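Local structure of Blr6230 protein (Bradyrhizobium diazoefficiens USDA 110, 5NGG) at residues V50-I55 with G78-N83; K61-L66 with L164-L169; A72-T77 with A102-T107. The protein is a subclass B3 metallo-beta-lactamase that probably uses two active-site zinc ions to hydrolyse the beta-lactam ring of antibiotics. One frame throughout, in Å; residues are numbered along the deposited sequence. Where two conformers were deposited one is given.

How the interactions relate
Interactions 1 and 3 lie side by side, their centres about 10 Å apart, and touch through Ile55, whose CG2 packs on Asp105 O at 3.3 Å and on Ala72 CB at 3.9 Å. Both involve the chain around the start of helix 77-86, one through the helix itself and the other through the loop leading into it. Along the chain their segments alternate: 50-55, 72-77, 78-83, 102-107. Interaction 2, where a turn of each sheet meets the other, has its centre about 21 Å from that of interaction 1 and about 24 Å from that of interaction 3. Its segments enclose interaction 3 in sequence. It joins the two sheets away from the two active-site zinc ions of interaction 3.

Interaction 1: V50-I55 with G78-N83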
ATOM      1  N   VAL A  50      10.163  -6.876  -0.643  1.00  5.89           N
ATOM      2  CA  VAL A  50       9.984  -8.199  -1.266  1.00  6.50           C
ATOM      3  C   VAL A  50       8.978  -8.154  -2.423  1.00  6.26           C
ATOM      4  O   VAL A  50       8.448  -9.192  -2.843  1.00  7.28           O
ATOM      5  CB  VAL A  50       9.600  -9.295  -0.239  1.00  6.74           C
ATOM      6  CG1 VAL A  50      10.712  -9.503   0.776  1.00  7.81           C
ATOM      7  CG2 VAL A  50       8.299  -8.955   0.470  1.00  6.90           C
ATOM      8  N   GLY A  51       8.709  -6.954  -2.949  1.00  6.44           N
ATOM      9  CA  GLY A  51       7.718  -6.793  -4.022  1.00  6.78           C
ATOM     10  C   GLY A  51       8.287  -7.034  -5.413  1.00  6.91           C
ATOM     11  O   GLY A  51       9.336  -7.664  -5.616  1.00  7.95           O
ATOM     12  N   THR A  52       7.543  -6.541  -6.394  1.00  8.02           N
ATOM     13  CA  THR A  52       7.883  -6.669  -7.800  1.00  8.94           C
ATOM     14  C   THR A  52       8.470  -5.337  -8.267  1.00  8.71           C
ATOM     15  O   THR A  52       8.637  -4.394  -7.491  1.00  9.83           O
ATOM     16  CB  THR A  52       6.647  -7.062  -8.632  1.00  8.54           C
ATOM     17  OG1 THR A  52       5.771  -5.946  -8.667  1.00  8.55           O
ATOM     18  CG2 THR A  52       5.928  -8.280  -8.049  1.00 11.28           C
ATOM     19  N   ASP A  53       8.770  -5.254  -9.568  1.00  9.71           N
ATOM     20  CA  ASP A  53       9.209  -3.985 -10.114  1.00 10.96           C
ATOM     21  C   ASP A  53       8.153  -2.865 -10.086  1.00 10.51           C
ATOM     22  O   ASP A  53       8.508  -1.695 -10.166  1.00 12.57           O
ATOM     23  CB  ASP A  53       9.758  -4.231 -11.538  1.00 14.55           C
ATOM     24  CG  ASP A  53      10.429  -3.037 -12.130  1.00 17.86           C
ATOM     25  OD1 ASP A  53      11.135  -2.310 -11.391  1.00 22.64           O
ATOM     26  OD2 ASP A  53      10.266  -2.855 -13.354  1.00 24.16           O
ATOM     27  N   GLY A  54       6.876  -3.238  -9.967  1.00  8.59           N
ATOM     28  CA  GLY A  54       5.795  -2.268 -10.020  1.00  8.87           C
ATOM     29  C   GLY A  54       4.842  -2.263  -8.857  1.00  7.10           C
ATOM     30  O   GLY A  54       4.016  -1.355  -8.811  1.00  7.58           O
ATOM     31  N   ILE A  55       4.941  -3.234  -7.930  1.00  6.57           N
ATOM     32  CA  ILE A  55       4.063  -3.312  -6.756  1.00  6.26           C
ATOM     33  C   ILE A  55       4.971  -3.559  -5.547  1.00  5.45           C
ATOM     34  O   ILE A  55       5.755  -4.509  -5.537  1.00  6.38           O
ATOM     35  CB  ILE A  55       3.020  -4.440  -6.867  1.00  6.33           C
ATOM     36  CG1 ILE A  55       2.029  -4.147  -8.001  1.00  7.21           C
ATOM     37  CG2 ILE A  55       2.285  -4.599  -5.528  1.00  6.97           C
ATOM     38  CD1 ILE A  55       1.164  -5.314  -8.383  1.00  7.21           C
ATOM     39  N   GLY A  78       3.316 -16.591  -5.645  1.00 12.17           N
ATOM     40  CA  GLY A  78       4.499 -17.422  -5.616  1.00 12.92           C
ATOM     41  C   GLY A  78       5.794 -16.643  -5.669  1.00 14.07           C
ATOM     42  O   GLY A  78       6.738 -16.976  -4.982  1.00 14.58           O
ATOM     43  N   MET A  79       5.837 -15.614  -6.508  1.00 12.46           N
ATOM     44  CA  MET A  79       6.974 -14.713  -6.598  1.00 14.25           C
ATOM     45  C   MET A  79       7.256 -14.018  -5.258  1.00 12.73           C
ATOM     46  O   MET A  79       8.391 -13.916  -4.826  1.00 13.31           O
ATOM     47  CB  MET A  79       6.783 -13.669  -7.696  1.00 15.12           C
ATOM     48  CG  MET A  79       7.890 -12.641  -7.728  1.00 15.38           C
ATOM     49  SD  MET A  79       7.687 -11.431  -9.035  0.80 18.73           S
ATOM     50  CE  MET A  79       8.246 -12.387 -10.434  0.80 18.75           C
ATOM     51  N   ILE A  80       6.220 -13.489  -4.622  1.00 11.35           N
ATOM     52  CA  ILE A  80       6.392 -12.846  -3.330  1.00 11.36           C
ATOM     53  C   ILE A  80       6.950 -13.839  -2.311  1.00 11.02           C
ATOM     54  O   ILE A  80       7.887 -13.515  -1.581  1.00 11.31           O
ATOM     55  CB  ILE A  80       5.065 -12.217  -2.839  1.00 11.72           C
ATOM     56  CG1 ILE A  80       4.497 -11.174  -3.828  1.00 11.79           C
ATOM     57  CG2 ILE A  80       5.245 -11.598  -1.463  1.00 12.86           C
ATOM     58  CD1 ILE A  80       5.446 -10.097  -4.314  1.00 13.17           C
ATOM     59  N   LYS A  81       6.378 -15.038  -2.259  1.00 12.23           N
ATOM     60  CA  LYS A  81       6.847 -16.048  -1.314  1.00 13.72           C
ATOM     61  C   LYS A  81       8.320 -16.387  -1.597  1.00 14.68           C
ATOM     62  O   LYS A  81       9.124 -16.573  -0.661  1.00 15.24           O
ATOM     63  CB  LYS A  81       5.930 -17.285  -1.362  1.00 15.00           C
ATOM     64  CG  LYS A  81       4.552 -17.050  -0.753  1.00 17.70           C
ATOM     65  CD  LYS A  81       3.768 -18.313  -0.441  1.00 21.43           C
ATOM     66  CE  LYS A  81       3.218 -18.960  -1.670  1.00 23.50           C
ATOM     67  NZ  LYS A  81       2.328 -20.109  -1.324  1.00 24.12           N
ATOM     68  N   ASP A  82       8.672 -16.456  -2.882  1.00 14.33           N
ATOM     69  CA  ASP A  82      10.055 -16.695  -3.290  1.00 15.32           C
ATOM     70  C   ASP A  82      11.001 -15.582  -2.818  1.00 15.16           C
ATOM     71  O   ASP A  82      12.094 -15.881  -2.303  1.00 16.83           O
ATOM     72  CB  ASP A  82      10.150 -16.895  -4.810  1.00 19.30           C
ATOM     73  CG  ASP A  82       9.666 -18.265  -5.271  0.60 31.36           C
ATOM     74  OD1 ASP A  82       9.466 -19.171  -4.436  0.60 32.02           O
ATOM     75  OD2 ASP A  82       9.492 -18.431  -6.496  0.60 32.15           O
ATOM     76  N   ASN A  83      10.589 -14.324  -2.985  1.00 13.40           N
ATOM     77  CA  ASN A  83      11.404 -13.193  -2.520  1.00 12.29           C
ATOM     78  C   ASN A  83      11.654 -13.227  -1.006  1.00 11.47           C
ATOM     79  O   ASN A  83      12.748 -12.893  -0.542  1.00 11.90           O
ATOM     80  CB  ASN A  83      10.732 -11.882  -2.909  1.00 11.52           C
ATOM     81  CG  ASN A  83      10.794 -11.626  -4.389  1.00 13.11           C
ATOM     82  OD1 ASN A  83      11.605 -12.235  -5.115  1.00 17.67           O
ATOM     83  ND2 ASN A  83       9.932 -10.737  -4.853  1.00 12.99           N
TER
HETATM   84  O   HOH W   1      10.100  -9.584  -7.523  1.00 17.17           O
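Asn83 reaches from helix 77-86 to the loop after strand 47-49 and donates ND2 to Val50 O at 2.9 Å. The bond is nearly straight at the hydrogen (167°) and lies almost in the amide plane of Asn83, yet the nitrogen stands 62° above the carbonyl plane of Val50. With CG anti to its carbonyl carbon (chi1 -71°), Asn83 brings ND2 to Val50 O, while its CB packs against Val50 CB at 3.9 Å. Asparagine suits this place because its short side chain brings an N-H donor right to the backbone. The same ND2 also donates to a water that lies 2.8 Å from Gly51 O and can donate to it.

Ile80 brings CD1 to within 3.5 Å of Val50 O and 4.0 Å of Gly51 CA. Gly51 itself must lack a side chain, since a CB would run into Ile55 O. Thr52 CG2 meets Met79 SD at 3.7 Å, the two side chains crossing at about a right angle; the bend at chi3 turns the methionine methyl aside. The hydroxyl of Thr52 faces its own loop, accepting from Ile55 N in an ST motif and from Gly54 N in an ST turn, and is also bonded to Trp34 O. The chemistry is therefore divided: apolar carbons and sulfur fill the interface, while the Asn83 amide bonds Val50 O directly and is linked to Gly51 O through water.

Interaction 2: K61-L66 with L164-L169; sequences KTSQGL and LGDTTL
Thr62 holds OG1 between its backbone N and carbonyl carbon (chi1 88°), which directs the hydroxyl into its own turn and sends CG2 out to meet Thr167 CB at 3.6 Å. Asp166 adopts a similar first torsion (chi1 60°), curling its carboxylate back toward the neighbouring turn. There Asp166 OD1 accepts from Ser63 N at 3.0 Å, a fairly straight bond of 163° at the hydrogen that arrives from above the carboxylate plane. Thr167 OG1 donates to the same oxygen from the opposite face, so two bonds fix the orientation of the carboxylate. Ser63 OG accepts a weak bond from Asp166 N, and a water joins Lys61 O to Asp166 OD2.

Within the first turn, Thr62 OG1 accepts from Gln64 N, forming an ST turn, and donates to Gly65 O at 2.7 Å; threonine thus secures the turn with its hydroxyl while offering a methyl to the partner. The Leu164 side chain crosses that of Thr62 at about a right angle, its CD2 3.5 Å from Thr62 OG1 and 3.7 Å from Gly65 C. Beyond the contact this leucine also packs on Ile67 and Leu96, a suitable task for a branched apolar chain between layers. Gln64 lays CG against Gly165 CA at 3.5 Å. A CB on Gly165 would collide with Ser63 OG and Gln64 N, and Gly65 has a positive phi and backbone angles that would press any CB onto the oxygen of Gln64.

A type I turn, Thr62 to Gly65, and a type II' turn, Leu164 to Thr167, therefore meet as the connections of two beta hairpins, one from each sheet, an arrangement that fits the alpha-beta/beta-alpha sandwich of the metallo-beta-lactamase fold.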
ATOM      1  N   LYS A  61      10.532  -7.420  10.175  1.00  8.91           N
ATOM      2  CA  LYS A  61      11.042  -8.455  11.058  1.00  9.83           C
ATOM      3  C   LYS A  61      10.896  -8.025  12.510  1.00 10.60           C
ATOM      4  O   LYS A  61      11.441  -6.999  12.902  1.00 12.73           O
ATOM      5  CB  LYS A  61      12.499  -8.731  10.719  1.00 10.82           C
ATOM      6  CG  LYS A  61      13.102  -9.889  11.493  1.00 13.99           C
ATOM      7  CD  LYS A  61      14.565 -10.098  11.138  1.00 17.63           C
ATOM      8  CE  LYS A  61      15.143 -11.352  11.766  1.00 21.74           C
ATOM      9  NZ  LYS A  61      16.551 -11.599  11.338  0.80 24.39           N
ATOM     10  N   THR A  62      10.176  -8.821  13.295  1.00 11.69           N
ATOM     11  CA  THR A  62       9.998  -8.553  14.712  1.00 12.34           C
ATOM     12  C   THR A  62      10.602  -9.695  15.530  1.00 12.84           C
ATOM     13  O   THR A  62      10.897 -10.785  15.035  1.00 14.88           O
ATOM     14  CB  THR A  62       8.508  -8.369  15.119  1.00 12.43           C
ATOM     15  OG1 THR A  62       7.929  -9.643  15.428  1.00 12.75           O
ATOM     16  CG2 THR A  62       7.713  -7.628  14.031  1.00 12.41           C
ATOM     17  N   SER A  63      10.699  -9.448  16.826  1.00 13.73           N
ATOM     18  CA  SER A  63      11.165 -10.446  17.764  1.00 15.63           C
ATOM     19  C   SER A  63      10.209 -11.646  17.896  1.00 16.06           C
ATOM     20  O   SER A  63      10.592 -12.634  18.503  1.00 18.05           O
ATOM     21  CB  SER A  63      11.348  -9.801  19.138  1.00 16.36           C
ATOM     22  OG  SER A  63      10.119  -9.245  19.559  1.00 17.34           O
ATOM     23  N   GLN A  64       8.964 -11.544  17.426  1.00 15.49           N
ATOM     24  CA  GLN A  64       7.978 -12.633  17.555  1.00 17.82           C
ATOM     25  C   GLN A  64       7.429 -13.081  16.218  1.00 17.57           C
ATOM     26  O   GLN A  64       6.335 -13.665  16.150  1.00 20.38           O
ATOM     27  CB  GLN A  64       6.848 -12.205  18.494  1.00 17.69           C
ATOM     28  CG  GLN A  64       7.325 -12.032  19.930  1.00 20.02           C
ATOM     29  CD  GLN A  64       7.688 -13.347  20.604  0.90 26.00           C
ATOM     30  OE1 GLN A  64       7.142 -14.405  20.275  0.90 26.62           O
ATOM     31  NE2 GLN A  64       8.617 -13.286  21.548  0.90 26.86           N
ATOM     32  N   GLY A  65       8.173 -12.815  15.152  1.00 14.80           N
ATOM     33  CA  GLY A  65       7.761 -13.240  13.831  1.00 15.17           C
ATOM     34  C   GLY A  65       7.735 -12.097  12.851  1.00 12.48           C
ATOM     35  O   GLY A  65       8.233 -11.023  13.120  1.00 13.64           O
ATOM     36  N   LEU A  66       7.141 -12.357  11.701  1.00 12.15           N
ATOM     37  CA  LEU A  66       7.112 -11.417  10.594  1.00 10.80           C
ATOM     38  C   LEU A  66       5.749 -10.779  10.451  1.00  9.66           C
ATOM     39  O   LEU A  66       4.716 -11.434  10.634  1.00 11.04           O
ATOM     40  CB  LEU A  66       7.477 -12.097   9.263  1.00 10.96           C
ATOM     41  CG  LEU A  66       8.772 -12.889   9.348  1.00 13.09           C
ATOM     42  CD1 LEU A  66       9.024 -13.585   8.015  1.00 16.08           C
ATOM     43  CD2 LEU A  66       9.945 -12.020   9.794  1.00 14.30           C
ATOM     44  N   LEU A 164       3.362  -6.615  17.135  1.00 15.30           N
ATOM     45  CA  LEU A 164       3.883  -7.991  17.139  1.00 15.12           C
ATOM     46  C   LEU A 164       5.263  -7.954  17.776  1.00 14.12           C
ATOM     47  O   LEU A 164       6.168  -7.275  17.271  1.00 15.06           O
ATOM     48  CB  LEU A 164       3.974  -8.579  15.724  1.00 14.76           C
ATOM     49  CG  LEU A 164       4.499 -10.031  15.623  1.00 14.81           C
ATOM     50  CD1 LEU A 164       3.570 -11.046  16.291  1.00 16.98           C
ATOM     51  CD2 LEU A 164       4.752 -10.434  14.180  1.00 14.78           C
ATOM     52  N   GLY A 165       5.406  -8.629  18.917  1.00 16.64           N
ATOM     53  CA  GLY A 165       6.669  -8.630  19.607  1.00 18.50           C
ATOM     54  C   GLY A 165       7.134  -7.233  19.966  1.00 17.41           C
ATOM     55  O   GLY A 165       6.427  -6.480  20.632  1.00 20.86           O
ATOM     56  N   ASP A 166       8.329  -6.890  19.492  1.00 17.56           N
ATOM     57  CA  ASP A 166       8.978  -5.601  19.742  1.00 17.21           C
ATOM     58  C   ASP A 166       8.586  -4.450  18.806  1.00 17.73           C
ATOM     59  O   ASP A 166       9.164  -3.364  18.897  1.00 21.65           O
ATOM     60  CB  ASP A 166      10.509  -5.767  19.699  1.00 21.76           C
ATOM     61  CG  ASP A 166      11.026  -6.288  18.357  1.00 22.33           C
ATOM     62  OD1 ASP A 166      10.236  -6.496  17.397  1.00 18.84           O
ATOM     63  OD2 ASP A 166      12.242  -6.545  18.282  1.00 28.66           O
ATOM     64  N   THR A 167       7.613  -4.671  17.922  1.00 15.05           N
ATOM     65  CA  THR A 167       7.312  -3.734  16.845  1.00 13.59           C
ATOM     66  C   THR A 167       5.847  -3.312  16.871  1.00 13.10           C
ATOM     67  O   THR A 167       4.966  -4.145  16.918  1.00 14.45           O
ATOM     68  CB  THR A 167       7.673  -4.384  15.500  1.00 15.51           C
ATOM     69  OG1 THR A 167       9.080  -4.655  15.478  1.00 15.73           O
ATOM     70  CG2 THR A 167       7.350  -3.495  14.334  1.00 16.94           C
ATOM     71  N   THR A 168       5.618  -2.008  16.856  1.00 12.21           N
ATOM     72  CA  THR A 168       4.265  -1.443  16.842  1.00 12.47           C
ATOM     73  C   THR A 168       4.075  -0.500  15.649  1.00 12.17           C
ATOM     74  O   THR A 168       4.917   0.378  15.371  1.00 13.97           O
ATOM     75  CB  THR A 168       4.010  -0.678  18.145  1.00 14.81           C
ATOM     76  OG1 THR A 168       4.087  -1.594  19.235  1.00 16.48           O
ATOM     77  CG2 THR A 168       2.629  -0.016  18.163  1.00 16.35           C
ATOM     78  N   LEU A 169       2.932  -0.648  14.973  1.00 10.86           N
ATOM     79  CA  LEU A 169       2.530   0.272  13.916  1.00  9.85           C
ATOM     80  C   LEU A 169       1.252   0.978  14.341  1.00 10.78           C
ATOM     81  O   LEU A 169       0.402   0.384  15.039  1.00 13.41           O
ATOM     82  CB  LEU A 169       2.305  -0.439  12.580  1.00 10.59           C
ATOM     83  CG  LEU A 169       3.547  -1.129  11.996  1.00 10.25           C
ATOM     84  CD1 LEU A 169       3.593  -2.621  12.342  1.00 12.03           C
ATOM     85  CD2 LEU A 169       3.629  -0.933  10.504  1.00 10.59           C
TER
HETATM   86  O   HOH W   2      13.306  -6.625  15.442  1.00 42.21           O

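Interaction 3: A72-T77 with A102-T107. With ZN (zinc ion), chain C; ZN (zinc ion), chain D.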
ATOM      1  N   ALA A  72       0.630  -8.802  -3.793  1.00  6.78           N
ATOM      2  CA  ALA A  72       0.650  -8.250  -5.144  1.00  6.97           C
ATOM      3  C   ALA A  72      -0.535  -8.812  -5.923  1.00  6.76           C
ATOM      4  O   ALA A  72      -1.533  -9.214  -5.317  1.00  8.30           O
ATOM      5  CB  ALA A  72       2.012  -8.497  -5.801  1.00  7.72           C
ATOM      6  N   MET A  73      -0.450  -8.870  -7.249  1.00  7.55           N
ATOM      7  CA  MET A  73      -1.543  -9.410  -8.037  1.00  7.71           C
ATOM      8  C   MET A  73      -1.805 -10.860  -7.658  1.00  8.61           C
ATOM      9  O   MET A  73      -0.883 -11.547  -7.206  1.00  9.39           O
ATOM     10  CB  MET A  73      -1.247  -9.322  -9.532  1.00  9.45           C
ATOM     11  CG  MET A  73      -1.232  -7.912 -10.102  1.00 10.37           C
ATOM     12  SD  MET A  73      -2.868  -7.159 -10.200  1.00 11.89           S
ATOM     13  CE  MET A  73      -3.540  -8.004 -11.627  1.00 13.45           C
ATOM     14  N   PRO A  74      -3.025 -11.364  -7.883  1.00 10.37           N
ATOM     15  CA  PRO A  74      -3.320 -12.750  -7.551  1.00 12.15           C
ATOM     16  C   PRO A  74      -2.332 -13.763  -8.159  1.00 14.02           C
ATOM     17  O   PRO A  74      -2.007 -14.764  -7.521  1.00 18.87           O
ATOM     18  CB  PRO A  74      -4.765 -12.941  -8.049  1.00 13.92           C
ATOM     19  CG  PRO A  74      -5.352 -11.582  -7.908  1.00 13.72           C
ATOM     20  CD  PRO A  74      -4.252 -10.625  -8.251  1.00 11.64           C
ATOM     21  N   GLN A  75      -1.853 -13.494  -9.375  1.00 12.40           N
ATOM     22  CA  GLN A  75      -0.945 -14.407 -10.079  0.50 13.21           C
ATOM     23  C   GLN A  75       0.495 -14.372  -9.553  1.00 13.37           C
ATOM     24  O   GLN A  75       1.312 -15.213  -9.925  1.00 16.52           O
ATOM     25  CB  GLN A  75      -0.966 -14.124 -11.594  0.50 13.62           C
ATOM     26  CG  GLN A  75      -0.675 -12.685 -12.007  0.50 13.76           C
ATOM     27  CD  GLN A  75      -1.924 -11.852 -12.225  0.50 14.10           C
ATOM     28  OE1 GLN A  75      -2.814 -11.797 -11.374  0.50 13.59           O
ATOM     29  NE2 GLN A  75      -1.988 -11.181 -13.365  0.50 14.53           N
ATOM     30  N   SER A  76       0.808 -13.400  -8.690  1.00 11.71           N
ATOM     31  CA  SER A  76       2.188 -13.162  -8.261  1.00 11.40           C
ATOM     32  C   SER A  76       2.548 -13.677  -6.869  1.00 10.65           C
ATOM     33  O   SER A  76       3.642 -13.419  -6.373  1.00 11.21           O
ATOM     34  CB  SER A  76       2.504 -11.665  -8.337  1.00 12.24           C
ATOM     35  OG  SER A  76       2.425 -11.224  -9.670  1.00 13.45           O
ATOM     36  N   THR A  77       1.641 -14.394  -6.232  1.00 10.28           N
ATOM     37  CA  THR A  77       1.865 -14.804  -4.840  1.00 10.54           C
ATOM     38  C   THR A  77       3.098 -15.682  -4.695  1.00 11.77           C
ATOM     39  O   THR A  77       3.853 -15.520  -3.727  1.00 12.24           O
ATOM     40  CB  THR A  77       0.610 -15.469  -4.267  1.00 11.88           C
ATOM     41  OG1 THR A  77      -0.480 -14.565  -4.438  1.00 12.03           O
ATOM     42  CG2 THR A  77       0.731 -15.772  -2.782  1.00 13.94           C
ATOM     43  N   ALA A 102      -7.630  -1.985  -0.240  1.00  7.12           N
ATOM     44  CA  ALA A 102      -8.207  -3.246  -0.699  1.00  7.65           C
ATOM     45  C   ALA A 102      -8.498  -3.269  -2.204  1.00  8.10           C
ATOM     46  O   ALA A 102      -9.645  -3.374  -2.609  1.00 11.05           O
ATOM     47  CB  ALA A 102      -9.460  -3.528   0.103  1.00  8.82           C
ATOM     48  N   HIS A 103      -7.456  -3.198  -3.025  1.00  6.74           N
ATOM     49  CA  HIS A 103      -7.518  -3.447  -4.465  1.00  6.40           C
ATOM     50  C   HIS A 103      -6.674  -4.664  -4.802  1.00  5.91           C
ATOM     51  O   HIS A 103      -5.698  -4.954  -4.102  1.00  6.24           O
ATOM     52  CB  HIS A 103      -6.998  -2.253  -5.272  1.00  6.79           C
ATOM     53  CG  HIS A 103      -7.864  -1.049  -5.212  1.00  7.26           C
ATOM     54  ND1 HIS A 103      -7.372   0.200  -5.485  1.00  7.26           N
ATOM     55  CD2 HIS A 103      -9.186  -0.901  -4.949  1.00  8.33           C
ATOM     56  CE1 HIS A 103      -8.355   1.075  -5.400  1.00  7.72           C
ATOM     57  NE2 HIS A 103      -9.467   0.435  -5.073  1.00  8.21           N
ATOM     58  N   LEU A 104      -7.058  -5.360  -5.871  1.00  6.58           N
ATOM     59  CA  LEU A 104      -6.458  -6.664  -6.212  1.00  6.44           C
ATOM     60  C   LEU A 104      -4.947  -6.658  -6.388  1.00  6.10           C
ATOM     61  O   LEU A 104      -4.326  -7.680  -6.187  1.00  6.68           O
ATOM     62  CB  LEU A 104      -7.095  -7.272  -7.453  1.00  7.51           C
ATOM     63  CG  LEU A 104      -6.633  -6.821  -8.830  1.00  8.34           C
ATOM     64  CD1 LEU A 104      -7.108  -7.806  -9.901  1.00  9.84           C
ATOM     65  CD2 LEU A 104      -7.106  -5.421  -9.135  1.00  9.52           C
ATOM     66  N   ASP A 105      -4.360  -5.518  -6.782  1.00  6.12           N
ATOM     67  CA  ASP A 105      -2.920  -5.439  -6.942  1.00  5.94           C
ATOM     68  C   ASP A 105      -2.163  -5.410  -5.620  1.00  6.30           C
ATOM     69  O   ASP A 105      -0.929  -5.529  -5.620  1.00  7.10           O
ATOM     70  CB  ASP A 105      -2.511  -4.281  -7.872  1.00  6.42           C
ATOM     71  CG  ASP A 105      -3.043  -2.908  -7.487  1.00  6.55           C
ATOM     72  OD1 ASP A 105      -4.222  -2.793  -7.051  1.00  7.57           O
ATOM     73  OD2 ASP A 105      -2.235  -1.949  -7.673  1.00  7.48           O
ATOM     74  N   HIS A 106      -2.891  -5.294  -4.503  1.00  5.76           N
ATOM     75  CA  HIS A 106      -2.300  -5.338  -3.162  1.00  5.80           C
ATOM     76  C   HIS A 106      -2.845  -6.470  -2.293  1.00  5.98           C
ATOM     77  O   HIS A 106      -2.248  -6.795  -1.271  1.00  8.15           O
ATOM     78  CB  HIS A 106      -2.485  -3.998  -2.460  1.00  5.93           C
ATOM     79  CG  HIS A 106      -2.055  -2.848  -3.323  1.00  5.82           C
ATOM     80  ND1 HIS A 106      -0.736  -2.645  -3.669  1.00  5.96           N
ATOM     81  CD2 HIS A 106      -2.768  -1.960  -4.041  1.00  6.40           C
ATOM     82  CE1 HIS A 106      -0.664  -1.658  -4.544  1.00  6.25           C
ATOM     83  NE2 HIS A 106      -1.891  -1.209  -4.780  1.00  6.87           N
ATOM     84  N   THR A 107      -3.968  -7.069  -2.684  1.00  6.40           N
ATOM     85  CA  THR A 107      -4.651  -8.080  -1.861  1.00  7.01           C
ATOM     86  C   THR A 107      -4.641  -9.469  -2.462  1.00  6.94           C
ATOM     87  O   THR A 107      -5.192 -10.401  -1.875  1.00  7.46           O
ATOM     88  CB  THR A 107      -6.127  -7.704  -1.700  1.00  7.70           C
ATOM     89  OG1 THR A 107      -6.695  -7.716  -3.013  1.00  7.87           O
ATOM     90  CG2 THR A 107      -6.340  -6.342  -1.074  1.00  8.99           C
TER
HETATM   91 ZN    ZN C 301      -2.289  -0.172  -6.509  1.00  7.31          ZN
HETATM   92 ZN    ZN D 302      -5.393   0.808  -5.512  1.00  7.71          ZN
HETATM   93  O   HOH W   3      -4.329  -0.057  -6.757  1.00  7.07           O
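The zinc-binding HxHxDH motif of the metallo-beta-lactamase superfamily, here His101 to His106, packs against the loop that leads from strand 65-69 to helix 77-86. Met73 is the main side chain of the loop to meet it: its SD lies 3.7 Å from Asp105 CB, and its CE sits 4.0 Å from Leu104 CD1. The side chain runs obliquely to both partners, and bends at chi2 and chi3 (-71° and -76°) fold the thioether along the short helix 104-107. A flexible, unbranched methionine can follow such a surface closely. Pro74 CD lies 3.6 Å from Leu104 O, while Leu104 supplies the apolar branch between two metal-binding neighbours.

The backbones also come close. Ala72 CA approaches Asp105 O at 3.2 Å in a CA-H...O contact, with CB of the alanine pointing away overall. No conventional hydrogen bond crosses between the segments, which meet by packing and this CA-H...O contact.

Asp105 places CG between its backbone N and carbonyl carbon (chi1 54°), which carries the carboxylate away from Met73 toward a zinc ion that OD2 binds. His106 NE2 and, from elsewhere, His242 bind the same zinc. His103 ND1 binds the second zinc, whose other protein ligands are His101 and His177, and the His103 ring is stacked with Tyr136. One water ligates both metals, consistent with the bridging nucleophile of di-zinc lactamases, and lies at the edge of the His103 ring, in its plane. That same water donates a hydrogen bond to Asp105 OD1 at 2.8 Å, using the carboxylate oxygen that does not bind zinc.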